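DR2417 (Deinococcus radiodurans, PDB 4XWW) is a dimeric RNase J of the metallo-beta-lactamase superfamily that degrades RNA from the 5' end at a two-zinc site and probably takes part in rRNA maturation. Local coordinates at residues I434-P439 / R443-V448; T35-G40 / Y161-P166. All blocks are in the same frame, centred on the assembly; numbering follows the deposited sequence.

Interaction 1 of 2, residues I434-P439 / R443-V448; sequences IVNLGP and RVSGTV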
loop_
_atom_site.group_PDB
_atom_site.type_symbol
_atom_site.label_atom_id
_atom_site.label_comp_id
_atom_site.label_asym_id
_atom_site.label_seq_id
_atom_site.Cartn_x
_atom_site.Cartn_y
_atom_site.Cartn_z
ATOM N N ILE A 434 7.105 -2.146 -31.395
ATOM C CA ILE A 434 8.241 -2.171 -32.302
ATOM C C ILE A 434 8.651 -0.729 -32.546
ATOM O O ILE A 434 7.933 0.027 -33.201
ATOM C CB ILE A 434 7.921 -2.862 -33.653
ATOM C CG1 ILE A 434 7.350 -4.259 -33.422
ATOM C CG2 ILE A 434 9.166 -2.932 -34.505
ATOM C CD1 ILE A 434 6.659 -4.834 -34.636
ATOM N N VAL A 435 9.783 -0.322 -31.986
ATOM C CA VAL A 435 10.235 1.041 -32.197
ATOM C C VAL A 435 11.243 1.039 -33.340
ATOM O O VAL A 435 12.320 0.441 -33.240
ATOM C CB VAL A 435 10.855 1.647 -30.926
ATOM C CG1 VAL A 435 11.270 3.095 -31.180
ATOM C CG2 VAL A 435 9.853 1.573 -29.760
ATOM N N ASN A 436 10.885 1.687 -34.443
ATOM C CA ASN A 436 11.778 1.719 -35.592
ATOM C C ASN A 436 12.753 2.870 -35.527
ATOM O O ASN A 436 12.370 4.012 -35.310
ATOM C CB ASN A 436 10.981 1.785 -36.889
ATOM C CG ASN A 436 10.727 0.420 -37.460
ATOM O OD1 ASN A 436 9.769 -0.247 -37.086
ATOM N ND2 ASN A 436 11.609 -0.023 -38.340
ATOM N N LEU A 437 14.025 2.558 -35.733
ATOM C CA LEU A 437 15.062 3.557 -35.580
ATOM C C LEU A 437 15.959 3.578 -36.807
ATOM O O LEU A 437 16.505 2.552 -37.208
ATOM C CB LEU A 437 15.880 3.288 -34.311
ATOM C CG LEU A 437 17.046 4.239 -34.020
ATOM C CD1 LEU A 437 16.516 5.539 -33.464
ATOM C CD2 LEU A 437 18.049 3.621 -33.065
ATOM N N GLY A 438 16.074 4.756 -37.406
ATOM C CA GLY A 438 17.001 4.990 -38.495
ATOM C C GLY A 438 17.663 6.336 -38.288
ATOM O O GLY A 438 17.358 7.034 -37.327
ATOM N N PRO A 439 18.583 6.710 -39.188
ATOM C CA PRO A 439 19.285 7.991 -39.054
ATOM C C PRO A 439 18.346 9.186 -38.895
ATOM O O PRO A 439 18.700 10.138 -38.199
ATOM C CB PRO A 439 20.080 8.073 -40.361
ATOM C CG PRO A 439 20.403 6.632 -40.638
ATOM C CD PRO A 439 19.146 5.888 -40.275
ATOM N N ARG A 443 9.883 5.877 -34.787
ATOM C CA ARG A 443 8.439 5.709 -34.671
ATOM C C ARG A 443 8.072 4.299 -34.242
ATOM O O ARG A 443 8.839 3.358 -34.441
ATOM C CB ARG A 443 7.765 6.025 -36.010
ATOM C CG ARG A 443 8.268 5.138 -37.117
ATOM C CD ARG A 443 7.614 5.419 -38.459
ATOM N NE ARG A 443 7.968 4.373 -39.413
ATOM C CZ ARG A 443 7.185 3.343 -39.722
ATOM N NH1 ARG A 443 5.987 3.225 -39.167
ATOM N NH2 ARG A 443 7.601 2.434 -40.595
ATOM N N VAL A 444 6.888 4.158 -33.665
ATOM C CA VAL A 444 6.340 2.845 -33.373
ATOM C C VAL A 444 5.630 2.321 -34.616
ATOM O O VAL A 444 4.639 2.909 -35.057
ATOM C CB VAL A 444 5.346 2.877 -32.200
ATOM C CG1 VAL A 444 4.809 1.470 -31.945
ATOM C CG2 VAL A 444 5.995 3.472 -30.924
ATOM N N SER A 445 6.123 1.216 -35.167
ATOM C CA SER A 445 5.649 0.718 -36.458
ATOM C C SER A 445 4.726 -0.496 -36.368
ATOM O O SER A 445 4.238 -0.986 -37.383
ATOM C CB SER A 445 6.837 0.371 -37.343
ATOM O OG SER A 445 7.607 -0.685 -36.785
ATOM N N GLY A 446 4.491 -0.980 -35.156
ATOM C CA GLY A 446 3.656 -2.151 -34.965
ATOM C C GLY A 446 3.869 -2.696 -33.570
ATOM O O GLY A 446 4.604 -2.102 -32.785
ATOM N N THR A 447 3.229 -3.819 -33.257
ATOM C CA THR A 447 3.378 -4.433 -31.940
ATOM C C THR A 447 3.645 -5.922 -32.102
ATOM O O THR A 447 3.350 -6.504 -33.144
ATOM C CB THR A 447 2.127 -4.202 -31.029
ATOM O OG1 THR A 447 0.960 -4.780 -31.621
ATOM C CG2 THR A 447 1.889 -2.724 -30.809
ATOM N N VAL A 448 4.245 -6.521 -31.078
ATOM C CA VAL A 448 4.459 -7.963 -31.022
ATOM C C VAL A 448 3.854 -8.470 -29.718
ATOM O O VAL A 448 3.544 -7.676 -28.837
ATOM C CB VAL A 448 5.958 -8.342 -31.093
ATOM C CG1 VAL A 448 6.595 -7.743 -32.329
ATOM C CG2 VAL A 448 6.693 -7.888 -29.831
#
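A beta hairpin brings Ile434, Val435 and Asn436 against Arg443, Val444, Ser445 and Gly446 as antiparallel neighbours, the two short strand axes inclined at 130°. Its regular end is the hydrogen-bonded pair Asn436 and Arg443: Asn436 N reaches Arg443 O at 2.6 Å, and Arg443 N returns a longer bond of 3.2 Å to Asn436 O. Val435 and Val444 follow as a non-hydrogen-bonded pair with CA atoms 4.5 Å apart. Beyond them lies a beta bulge, in which Ser445 and Gly446 together face Ile434. Ser445 N donates to Ile434 O at 2.9 Å, while Ile434 N donates to Gly446 O, also at 2.9 Å. Ile434 O is gripped a second time, more weakly, by the CA-H of Val444 (CA to O 3.2 Å). With chi1 at -54°, Ile434 CG1 sits beside its own backbone N and leads CD1 past the Gly446 carbonyl to Val448 CG1 at 3.7 Å, the two side chains crossing at about a right angle. Arg443 lies on the same face as Asn436, its NE paired with Glu441 near the turn. Strand 433-438 is bonded along its other edge to strand 19-23, through Val435 with Val21 and Leu437 with Leu19, whereas strand 441-447 forms one margin of this sheet within the chain.

Interaction 2 of 2, residues T35-G40 / Y161-P166; sequences TVFRYG and YILKTP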
loop_
_atom_site.group_PDB
_atom_site.type_symbol
_atom_site.label_atom_id
_atom_site.label_comp_id
_atom_site.label_asym_id
_atom_site.label_seq_id
_atom_site.Cartn_x
_atom_site.Cartn_y
_atom_site.Cartn_z
ATOM N N THR A 35 14.897 -6.249 -23.229
ATOM C CA THR A 35 14.837 -5.446 -24.440
ATOM C C THR A 35 15.513 -6.179 -25.593
ATOM O O THR A 35 16.645 -6.678 -25.471
ATOM C CB THR A 35 15.504 -4.078 -24.232
ATOM O OG1 THR A 35 14.944 -3.458 -23.071
ATOM C CG2 THR A 35 15.284 -3.178 -25.442
ATOM N N VAL A 36 14.797 -6.228 -26.709
ATOM C CA VAL A 36 15.258 -6.882 -27.917
ATOM C C VAL A 36 15.698 -5.820 -28.909
ATOM O O VAL A 36 15.008 -4.822 -29.110
ATOM C CB VAL A 36 14.140 -7.769 -28.520
ATOM C CG1 VAL A 36 14.514 -8.270 -29.887
ATOM C CG2 VAL A 36 13.836 -8.927 -27.577
ATOM N N PHE A 37 16.872 -6.035 -29.502
ATOM C CA PHE A 37 17.343 -5.254 -30.642
ATOM C C PHE A 37 17.398 -6.139 -31.871
ATOM O O PHE A 37 17.991 -7.214 -31.835
ATOM C CB PHE A 37 18.721 -4.649 -30.365
ATOM C CG PHE A 37 18.712 -3.630 -29.261
ATOM C CD1 PHE A 37 18.416 -2.304 -29.532
ATOM C CD2 PHE A 37 18.979 -4.001 -27.950
ATOM C CE1 PHE A 37 18.386 -1.359 -28.505
ATOM C CE2 PHE A 37 18.960 -3.060 -26.928
ATOM C CZ PHE A 37 18.668 -1.739 -27.212
ATOM N N ARG A 38 16.766 -5.702 -32.957
ATOM C CA ARG A 38 16.776 -6.489 -34.173
ATOM C C ARG A 38 17.213 -5.659 -35.370
ATOM O O ARG A 38 16.675 -4.581 -35.628
ATOM C CB ARG A 38 15.407 -7.111 -34.462
ATOM C CG ARG A 38 15.429 -7.983 -35.726
ATOM C CD ARG A 38 14.109 -8.690 -36.003
ATOM N NE ARG A 38 14.188 -9.371 -37.297
ATOM C CZ ARG A 38 13.164 -9.940 -37.924
ATOM N NH1 ARG A 38 11.953 -9.921 -37.386
ATOM N NH2 ARG A 38 13.357 -10.528 -39.100
ATOM N N TYR A 39 18.215 -6.179 -36.065
ATOM C CA TYR A 39 18.637 -5.645 -37.361
ATOM C C TYR A 39 18.761 -6.777 -38.384
ATOM O O TYR A 39 19.607 -7.666 -38.251
ATOM C CB TYR A 39 19.967 -4.895 -37.243
ATOM C CG TYR A 39 20.297 -4.151 -38.515
ATOM C CD1 TYR A 39 20.941 -4.794 -39.561
ATOM C CD2 TYR A 39 19.920 -2.826 -38.691
ATOM C CE1 TYR A 39 21.218 -4.143 -40.734
ATOM C CE2 TYR A 39 20.200 -2.156 -39.882
ATOM C CZ TYR A 39 20.856 -2.830 -40.895
ATOM O OH TYR A 39 21.157 -2.203 -42.088
ATOM N N GLY A 40 17.921 -6.739 -39.411
ATOM C CA GLY A 40 17.880 -7.810 -40.391
ATOM C C GLY A 40 17.497 -9.099 -39.696
ATOM O O GLY A 40 16.491 -9.141 -38.988
ATOM N N TYR A 161 25.745 0.547 -21.645
ATOM C CA TYR A 161 26.455 0.112 -22.847
ATOM C C TYR A 161 26.122 0.998 -24.038
ATOM O O TYR A 161 25.074 1.643 -24.096
ATOM C CB TYR A 161 26.145 -1.364 -23.189
ATOM C CG TYR A 161 24.684 -1.603 -23.462
ATOM C CD1 TYR A 161 23.813 -1.895 -22.425
ATOM C CD2 TYR A 161 24.165 -1.503 -24.749
ATOM C CE1 TYR A 161 22.456 -2.078 -22.659
ATOM C CE2 TYR A 161 22.819 -1.685 -24.991
ATOM C CZ TYR A 161 21.973 -1.983 -23.946
ATOM O OH TYR A 161 20.638 -2.154 -24.188
ATOM N N ILE A 162 27.043 1.022 -24.985
ATOM C CA ILE A 162 26.788 1.609 -26.285
ATOM C C ILE A 162 26.662 0.490 -27.304
ATOM O O ILE A 162 27.581 -0.320 -27.473
ATOM C CB ILE A 162 27.900 2.582 -26.692
ATOM C CG1 ILE A 162 27.994 3.674 -25.621
ATOM C CG2 ILE A 162 27.623 3.141 -28.092
ATOM C CD1 ILE A 162 29.130 4.644 -25.741
ATOM N N LEU A 163 25.495 0.425 -27.934
ATOM C CA LEU A 163 25.235 -0.541 -28.979
ATOM C C LEU A 163 25.422 0.117 -30.327
ATOM O O LEU A 163 24.654 0.999 -30.710
ATOM C CB LEU A 163 23.821 -1.109 -28.849
ATOM C CG LEU A 163 23.527 -2.304 -29.749
ATOM C CD1 LEU A 163 24.366 -3.506 -29.318
ATOM C CD2 LEU A 163 22.041 -2.642 -29.758
ATOM N N LYS A 164 26.457 -0.314 -31.032
ATOM C CA LYS A 164 26.824 0.277 -32.313
ATOM C C LYS A 164 26.187 -0.553 -33.402
ATOM O O LYS A 164 26.384 -1.756 -33.458
ATOM C CB LYS A 164 28.343 0.351 -32.438
ATOM C CG LYS A 164 28.991 1.057 -31.230
ATOM C CD LYS A 164 30.495 0.828 -31.115
ATOM C CE LYS A 164 31.002 1.380 -29.780
ATOM N NZ LYS A 164 32.493 1.307 -29.643
ATOM N N THR A 165 25.365 0.090 -34.224
ATOM C CA THR A 165 24.545 -0.609 -35.207
ATOM C C THR A 165 24.753 0.038 -36.575
ATOM O O THR A 165 25.345 1.105 -36.655
ATOM C CB THR A 165 23.052 -0.563 -34.837
ATOM O OG1 THR A 165 22.487 0.670 -35.284
ATOM C CG2 THR A 165 22.850 -0.703 -33.323
ATOM N N PRO A 166 24.259 -0.600 -37.654
ATOM C CA PRO A 166 24.398 0.035 -38.974
ATOM C C PRO A 166 23.704 1.400 -39.132
ATOM O O PRO A 166 24.031 2.138 -40.065
ATOM C CB PRO A 166 23.749 -0.985 -39.920
ATOM C CG PRO A 166 23.899 -2.284 -39.216
ATOM C CD PRO A 166 23.765 -1.987 -37.763
#
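Leu163 lays one methyl on the ring of Phe37, while Tyr161 approaches the same ring at its rim. Leu163 CD2 stands 3.7 Å from the Phe37 ring centroid, 19° off the normal, a CH-pi contact shifted toward Phe37 CG, which the methyl meets at 3.5 Å. The two side chains run alongside each other, each pointing toward the other's strand. Near the plane of the Phe37 ring, Tyr161 OH touches Phe37 CE2 at 3.3 Å, so face and edge of one phenyl are held by two residues on alternate positions of one strand. A chi1 of 61° sets Tyr161 CG between its backbone N and carbonyl carbon, and the phenol then reaches out to meet Phe37 from the opposite direction. The backbones stay well apart, with Phe37 CA and Leu163 CA at 9.3 Å, as expected where strands 34-39 and 159-165 belong to the two facing sheets of the metallo-beta-lactamase sandwich and only side chains bridge the interior. Farther along, toward the surface, Pro166 covers one face of Tyr39: Pro166 CG sits over the centre of the ring, 3.6 Å from the centroid, and Pro166 CB lies 3.6 Å from Tyr39 CZ. Phe144 of strand 144-150 also packs against both Tyr39 and Leu163. The Tyr161 hydroxyl is hydrogen-bonded to His172 ND1, and the Tyr161 side chain lies about 9 Å from those of the zinc ligands His84 and His89.

In the fold
Interaction 2 comes first along the chain and closes before interaction 1 opens; their centres are 13 Å apart and their nearest atoms about 6 Å, without touching. They share one mixed sheet, in which strand 19-23 separates strand 34-39 of interaction 2 from strand 433-438 of interaction 1. The hairpin of interaction 1 continues that sheet to one of its margins, whereas interaction 2 joins it face to face with the second sheet through strand 159-165. The beta-CASP domain comes between the two in sequence; the chain has already rejoined the second sheet through strands 398-402 and 425-426 when the hairpin adds its two strands to the first. The zinc site lies nearer interaction 2.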